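Local coordinates for protein short-chain dehydrogenase/reductase SDR (PDB 3GUY) that probably binds a nicotinamide dinucleotide and catalyses NAD(P)(H)-dependent oxidation or reduction, as short-chain dehydrogenases do, though its substrate is not established, at residues Ser11-Glu16 and Glu197-Met202; Asn102-Ala107 and Lys147-Gly152; Met127-Ala132 and Ala170-Gly175. The protein carries 2 engineered substitutions. All coordinates share one frame; numbering follows the deposited sequence.

Interaction 1 (Ser11-Glu16 and Glu197-Met202); sequences SGLGAE and EDAALM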
# COMPACT_ATOMS: atom_id res chain seq x y z
N SER D 11 11.12 -23.95 -17.19
CA SER D 11 10.77 -24.65 -15.96
C SER D 11 9.68 -23.91 -15.19
O SER D 11 9.17 -22.89 -15.63
CB SER D 11 12.02 -24.86 -15.06
OG SER D 11 12.48 -23.63 -14.50
N GLY D 12 9.29 -24.48 -14.05
CA GLY D 12 8.45 -23.82 -13.07
C GLY D 12 7.07 -23.52 -13.63
O GLY D 12 6.57 -24.22 -14.51
N LEU D 13 6.50 -22.44 -13.13
CA LEU D 13 5.15 -22.03 -13.42
C LEU D 13 4.90 -21.83 -14.91
O LEU D 13 3.83 -22.20 -15.45
CB LEU D 13 4.88 -20.74 -12.63
CG LEU D 13 3.50 -20.09 -12.68
CD1 LEU D 13 2.39 -21.09 -12.28
CD2 LEU D 13 3.53 -18.83 -11.75
N GLY D 14 5.88 -21.21 -15.58
CA GLY D 14 5.81 -20.98 -17.03
C GLY D 14 5.64 -22.26 -17.83
O GLY D 14 4.84 -22.29 -18.76
N ALA D 15 6.37 -23.32 -17.46
CA ALA D 15 6.33 -24.62 -18.19
C ALA D 15 5.00 -25.34 -17.89
O ALA D 15 4.37 -25.91 -18.81
CB ALA D 15 7.52 -25.55 -17.81
N GLU D 16 4.58 -25.29 -16.62
CA GLU D 16 3.29 -25.91 -16.20
C GLU D 16 2.11 -25.18 -16.81
O GLU D 16 1.15 -25.83 -17.20
CB GLU D 16 3.17 -25.95 -14.68
CG GLU D 16 4.21 -26.83 -14.06
CD GLU D 16 4.29 -28.21 -14.72
OE1 GLU D 16 3.24 -28.88 -14.89
OE2 GLU D 16 5.42 -28.61 -15.08
N GLU D 197 2.80 -27.00 -10.58
CA GLU D 197 1.62 -27.67 -11.16
C GLU D 197 0.35 -27.09 -10.56
O GLU D 197 -0.55 -26.71 -11.28
CB GLU D 197 1.70 -29.18 -10.90
CG GLU D 197 0.62 -30.04 -11.56
CD GLU D 197 0.88 -31.56 -11.39
OE1 GLU D 197 0.14 -32.24 -10.67
OE2 GLU D 197 1.85 -32.09 -11.98
N ASP D 198 0.27 -27.02 -9.23
CA ASP D 198 -0.99 -26.59 -8.57
C ASP D 198 -1.20 -25.08 -8.70
O ASP D 198 -2.32 -24.64 -9.00
CB ASP D 198 -1.04 -27.02 -7.10
CG ASP D 198 -1.07 -28.55 -6.95
OD1 ASP D 198 -1.50 -29.24 -7.90
OD2 ASP D 198 -0.65 -29.04 -5.88
N ALA D 199 -0.13 -24.30 -8.54
CA ALA D 199 -0.20 -22.83 -8.81
C ALA D 199 -0.72 -22.55 -10.19
O ALA D 199 -1.62 -21.71 -10.41
CB ALA D 199 1.18 -22.16 -8.63
N ALA D 200 -0.17 -23.30 -11.17
CA ALA D 200 -0.53 -23.07 -12.57
C ALA D 200 -2.00 -23.43 -12.78
O ALA D 200 -2.68 -22.74 -13.51
CB ALA D 200 0.36 -23.88 -13.52
N LEU D 201 -2.48 -24.48 -12.10
CA LEU D 201 -3.91 -24.90 -12.21
C LEU D 201 -4.85 -23.78 -11.73
O LEU D 201 -5.77 -23.41 -12.40
CB LEU D 201 -4.19 -26.21 -11.43
CG LEU D 201 -4.19 -27.52 -12.25
CD1 LEU D 201 -4.32 -28.80 -11.34
CD2 LEU D 201 -5.31 -27.50 -13.31
N MET D 202 -4.54 -23.22 -10.57
CA MET D 202 -5.32 -22.08 -10.01
C MET D 202 -5.27 -20.81 -10.83
O MET D 202 -6.31 -20.12 -10.99
CB MET D 202 -4.87 -21.81 -8.56
CG MET D 202 -5.32 -22.92 -7.61
SD MET D 202 -5.02 -22.71 -5.86
CE MET D 202 -3.36 -23.23 -5.79

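Interaction 2 (Asn102-Ala107 and Lys147-Gly152); sequences NNLSSA and KWAVKG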
# COMPACT_ATOMS: atom_id res chain seq x y z
N ASN D 102 17.43 -9.99 -14.51
CA ASN D 102 16.48 -11.10 -14.70
C ASN D 102 15.03 -10.77 -14.34
O ASN D 102 14.11 -11.44 -14.84
CB ASN D 102 16.85 -12.32 -13.88
CG ASN D 102 18.17 -12.97 -14.26
OD1 ASN D 102 18.78 -12.65 -15.28
ND2 ASN D 102 18.65 -13.87 -13.36
N ASN D 103 14.81 -9.81 -13.42
CA ASN D 103 13.45 -9.47 -12.96
C ASN D 103 12.94 -8.15 -13.51
O ASN D 103 11.87 -8.07 -14.14
CB ASN D 103 13.38 -9.46 -11.44
CG ASN D 103 13.61 -10.83 -10.83
OD1 ASN D 103 12.68 -11.65 -10.73
ND2 ASN D 103 14.85 -11.10 -10.40
N LEU D 104 13.71 -7.09 -13.31
CA LEU D 104 13.24 -5.76 -13.67
C LEU D 104 13.50 -5.45 -15.15
O LEU D 104 12.61 -4.99 -15.85
CB LEU D 104 13.89 -4.68 -12.76
CG LEU D 104 13.47 -3.21 -13.02
CD1 LEU D 104 11.94 -3.06 -13.09
CD2 LEU D 104 14.15 -2.24 -11.94
N SER D 105 14.72 -5.68 -15.61
CA SER D 105 15.04 -5.35 -16.99
C SER D 105 14.17 -6.22 -17.91
O SER D 105 13.59 -5.72 -18.89
CB SER D 105 16.53 -5.60 -17.27
OG SER D 105 17.30 -4.68 -16.53
N SER D 106 14.05 -7.49 -17.57
CA SER D 106 13.33 -8.45 -18.40
C SER D 106 11.88 -8.03 -18.50
O SER D 106 11.33 -8.00 -19.60
CB SER D 106 13.46 -9.87 -17.86
OG SER D 106 12.64 -10.11 -16.70
N ALA D 107 11.30 -7.64 -17.36
CA ALA D 107 9.95 -7.15 -17.29
C ALA D 107 9.74 -5.87 -18.10
O ALA D 107 8.77 -5.77 -18.81
CB ALA D 107 9.47 -6.96 -15.83
N LYS D 147 10.74 -6.70 -7.40
CA LYS D 147 9.33 -7.06 -7.49
C LYS D 147 8.42 -5.89 -7.24
O LYS D 147 7.42 -5.73 -7.95
CB LYS D 147 8.99 -8.20 -6.57
CG LYS D 147 9.76 -9.48 -6.97
CD LYS D 147 9.37 -9.93 -8.37
CE LYS D 147 9.93 -11.32 -8.71
NZ LYS D 147 9.73 -11.64 -10.14
N TRP D 148 8.75 -5.04 -6.27
CA TRP D 148 8.04 -3.78 -6.14
C TRP D 148 8.21 -2.91 -7.40
O TRP D 148 7.26 -2.18 -7.79
CB TRP D 148 8.59 -2.98 -4.94
CG TRP D 148 8.12 -3.43 -3.58
CD1 TRP D 148 8.16 -4.72 -3.05
CD2 TRP D 148 7.62 -2.60 -2.53
NE1 TRP D 148 7.71 -4.72 -1.77
CE2 TRP D 148 7.36 -3.44 -1.42
CE3 TRP D 148 7.35 -1.23 -2.42
CZ2 TRP D 148 6.82 -2.95 -0.22
CZ3 TRP D 148 6.84 -0.74 -1.23
CH2 TRP D 148 6.56 -1.61 -0.13
N ALA D 149 9.42 -2.92 -7.97
CA ALA D 149 9.69 -2.17 -9.20
C ALA D 149 8.74 -2.61 -10.36
O ALA D 149 8.07 -1.79 -10.98
CB ALA D 149 11.17 -2.33 -9.62
N VAL D 150 8.64 -3.90 -10.56
CA VAL D 150 7.70 -4.42 -11.54
C VAL D 150 6.24 -3.98 -11.28
O VAL D 150 5.58 -3.60 -12.20
CB VAL D 150 7.82 -5.94 -11.80
CG1 VAL D 150 6.75 -6.42 -12.87
CG2 VAL D 150 9.25 -6.31 -12.25
N LYS D 151 5.77 -4.02 -10.04
CA LYS D 151 4.43 -3.56 -9.72
C LYS D 151 4.18 -2.06 -9.99
O LYS D 151 3.14 -1.69 -10.45
CB LYS D 151 4.09 -3.86 -8.28
CG LYS D 151 2.67 -3.60 -7.96
CD LYS D 151 2.39 -4.00 -6.53
CE LYS D 151 1.36 -3.15 -5.91
NZ LYS D 151 0.18 -3.88 -5.93
N GLY D 152 5.17 -1.23 -9.71
CA GLY D 152 5.05 0.17 -10.02
C GLY D 152 5.00 0.39 -11.52
O GLY D 152 4.23 1.23 -11.98

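Interaction 3 (Met127-Ala132 and Ala170-Gly175); sequences MIMSTA and AVYPGG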
# COMPACT_ATOMS: atom_id res chain seq x y z
N MET D 127 1.26 -10.54 -16.11
CA MET D 127 2.56 -10.30 -15.44
C MET D 127 2.68 -11.05 -14.11
O MET D 127 2.03 -10.72 -13.12
CB MET D 127 2.74 -8.81 -15.28
CG MET D 127 2.77 -8.02 -16.63
SD MET D 127 4.26 -8.29 -17.70
CE MET D 127 5.45 -7.87 -16.35
N ILE D 128 3.54 -12.06 -14.05
CA ILE D 128 3.68 -12.82 -12.82
C ILE D 128 4.78 -12.22 -11.96
O ILE D 128 5.93 -12.07 -12.39
CB ILE D 128 3.92 -14.30 -13.07
CG1 ILE D 128 2.75 -14.88 -13.91
CG2 ILE D 128 4.08 -15.04 -11.75
CD1 ILE D 128 2.95 -16.27 -14.29
N MET D 129 4.40 -11.86 -10.73
CA MET D 129 5.33 -11.18 -9.83
C MET D 129 5.56 -12.13 -8.66
O MET D 129 6.00 -13.25 -8.83
CB MET D 129 4.80 -9.76 -9.43
CG MET D 129 4.97 -8.73 -10.54
SD MET D 129 4.05 -7.22 -10.40
CE MET D 129 2.44 -7.96 -10.85
N SER D 130 5.24 -11.70 -7.46
CA SER D 130 5.48 -12.50 -6.27
C SER D 130 4.77 -11.74 -5.17
O SER D 130 4.47 -10.53 -5.32
CB SER D 130 6.98 -12.58 -5.96
OG SER D 130 7.20 -12.76 -4.56
N THR D 131 4.45 -12.44 -4.08
CA THR D 131 3.94 -11.77 -2.88
C THR D 131 4.96 -10.77 -2.33
O THR D 131 4.56 -9.79 -1.70
CB THR D 131 3.47 -12.74 -1.80
OG1 THR D 131 4.52 -13.66 -1.48
CG2 THR D 131 2.25 -13.53 -2.34
N ALA D 132 6.24 -10.96 -2.66
CA ALA D 132 7.30 -9.99 -2.30
C ALA D 132 7.11 -8.59 -2.93
O ALA D 132 7.76 -7.64 -2.52
CB ALA D 132 8.68 -10.55 -2.65
N ALA D 170 -2.38 -9.01 -13.11
CA ALA D 170 -1.28 -9.09 -12.13
C ALA D 170 -1.46 -10.34 -11.31
O ALA D 170 -2.52 -10.61 -10.79
CB ALA D 170 -1.26 -7.84 -11.22
N VAL D 171 -0.42 -11.14 -11.22
CA VAL D 171 -0.47 -12.38 -10.48
C VAL D 171 0.67 -12.36 -9.47
O VAL D 171 1.81 -12.02 -9.84
CB VAL D 171 -0.26 -13.59 -11.43
CG1 VAL D 171 -0.40 -14.87 -10.64
CG2 VAL D 171 -1.22 -13.50 -12.68
N TYR D 172 0.35 -12.72 -8.22
CA TYR D 172 1.29 -12.68 -7.10
C TYR D 172 1.33 -14.01 -6.38
O TYR D 172 0.52 -14.26 -5.49
CB TYR D 172 0.92 -11.59 -6.08
CG TYR D 172 0.75 -10.20 -6.66
CD1 TYR D 172 1.83 -9.34 -6.80
CD2 TYR D 172 -0.48 -9.78 -7.12
CE1 TYR D 172 1.68 -8.06 -7.33
CE2 TYR D 172 -0.65 -8.48 -7.68
CZ TYR D 172 0.43 -7.63 -7.76
OH TYR D 172 0.26 -6.40 -8.33
N PRO D 173 2.23 -14.90 -6.81
CA PRO D 173 2.37 -16.15 -6.10
C PRO D 173 3.25 -16.02 -4.88
O PRO D 173 4.23 -15.26 -4.88
CB PRO D 173 3.04 -17.07 -7.11
CG PRO D 173 3.37 -16.26 -8.28
CD PRO D 173 2.85 -14.91 -8.15
N GLY D 174 2.95 -16.84 -3.88
CA GLY D 174 3.80 -16.93 -2.69
C GLY D 174 3.90 -18.38 -2.27
O GLY D 174 2.94 -19.13 -2.42
N GLY D 175 5.03 -18.75 -1.69
CA GLY D 175 5.22 -20.10 -1.16
C GLY D 175 5.58 -21.14 -2.22
O GLY D 175 5.34 -22.33 -2.04

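Interaction 1 (Ser11-Glu16 and Glu197-Met202)
Leu13 and Glu16, one helical turn apart, receive the methyl of Ala200 between them where helix 12-23 meets helix 196-207 on one face of the Rossmann-fold sheet. Gly12, Leu13 and Gly14 belong to the glycine-rich TGxxxGxG motif of short-chain dehydrogenases, which in relatives wraps the cofactor's diphosphate. The short helical segments cross at -60°, with axes 8.5 Å apart, an approach helped by two alanines on the second helix. With CG trans to its backbone N (chi1 -177°), Leu13 sends CD1 over the backbone of the other helix, 3.5 Å from Ala200 CA. The same methyl lies 3.7 Å from Ala200 CB and 4.0 Å from Ala199 CB, so one leucine branch touches both alanines. Roughly at right angles to that approach, Glu16 CB comes within 3.7 Å of Ala200 CB; here the glutamate contributes its aliphatic base. Its chi1 (-64°) sets CG opposite the carbonyl carbon, 3.8 Å from Glu197 N, and a bend at chi2 then turns the carboxylate. That group ends at the more open border of the contact, where Glu16 OE2 has a long, weak ion pair with Lys19.

Around this pair, Leu17 and Leu20 continue the apolar surface against Ala200, Ile203 backs Leu13, and Met176 and Met194 cover Ala199. Helix 196-207 also packs on a second subunit, Leu201 meeting Ile210 of that subunit. At the exposed end of the contact, like charges approach, probably with a small energetic cost: Glu16 OE1 stands 4.6 Å from Glu197 OE2.

Interaction 2 (Asn102-Ala107 and Lys147-Gly152)
Lys147 starts out from its helix pointing away from Asn103 and is brought round by a bend at chi2 (-62°); beyond it the chain is extended and carries NZ to the amide. Asn103 OD1 accepts from Lys147 NZ at 3.0 Å, the donor tilted 23° from the carbonyl plane. A widened pi-type turn at 102-105 distorts the helix here.

Farther along, the near-parallel helices 93-118 and 141-160 are packed through leucine and valine branches set against alanine methyls. Leu104 CD1 meets Ala149 CB at 3.6 Å, and Val150 CG2 rests 3.6 Å from Ala107 CB and 3.7 Å from Asn103 O. Alanine on each side lets the axes approach to 9.0 Å. These helices also form a subunit interface, as in many short-chain dehydrogenases: Leu104 and Ala149 pack on their counterparts in a third subunit.

Asparagine suits its place because its amide both accepts and donates. Asn103 ND2 gives hydrogen bonds to Leu99 O and Ser82 O, while OD1 receives Lys147, which fixes the amide's rotation. Asn103 and Lys147 probably hold the family's active-site asparagine and lysine positions, the latter from the Tyr-x-x-x-Lys motif; here they are joined directly, side chain to side chain.

Interaction 3 (Met127-Ala132 and Ala170-Gly175)
Met127 and Ile128 pair with Ala170 and Val171 as neighbouring parallel strands of the Rossmann-fold sheet, joined through helix 141-160 in a beta-alpha-beta crossover. Backbone bonds set the register: Val171 N donates to Met127 O at 3.1 Å, and Val171 O receives Met129 N at 2.7 Å, nearly along the C=O axis. Proline has no N-H to continue the ladder, and Pro173 CD sits 3.6 Å from Met129 O instead. Pairing resumes past the strand end, where Thr131 N reaches Pro173 O at 2.9 Å from above the carbonyl plane.

Apolar contacts divide by face. Ile128 and Val171 lie side by side toward helix 12-23, and Ile128 CG2, trans to its backbone N, meets Pro173 CG at 3.7 Å, the two side chains crossing nearly at right angles. On the side of Ala170, helix 141-160 covers Met129 through Val150.

A Met-aromatic contact follows: Met129 runs beside Tyr172, with Met129 SD 5.0 Å from the centroid of the Tyr172 ring, oblique at 54° off its normal. The flexible chain bends at chi3 and brings CE beside Tyr172 CE1.

The polar turn beyond is an ST turn, Ser130 OG accepting from Ala132 N at 2.8 Å. Ser130 also touches Tyr143; both probably hold the serine and tyrosine positions of the family's active site. The Ser130 carbonyl faces the edge of the Tyr172 ring, with Ser130 O in the ring plane, 3.3 Å from Tyr172 CD1.

The three contacts form layers across one Rossmann domain. Interaction 3 lies where two strands of the central parallel sheet run into turns; interaction 1 packs helices on one face and interaction 2 on the other, their centres about 20 Å apart. Interaction 3 touches both: Leu13 CD2 meets Ile128 CD1 at 3.6 Å, and Lys151 N meets Met129 SD at 3.6 Å. Along the chain, 11-16 and 197-202 bracket everything else, while the segments of interactions 2 and 3 alternate as helix, strand, helix, strand. The glycine-rich turn and the presumed asparagine, serine and lysine positions of the active site are thus tied to one sheet, and helices from both outer layers also meet other subunits.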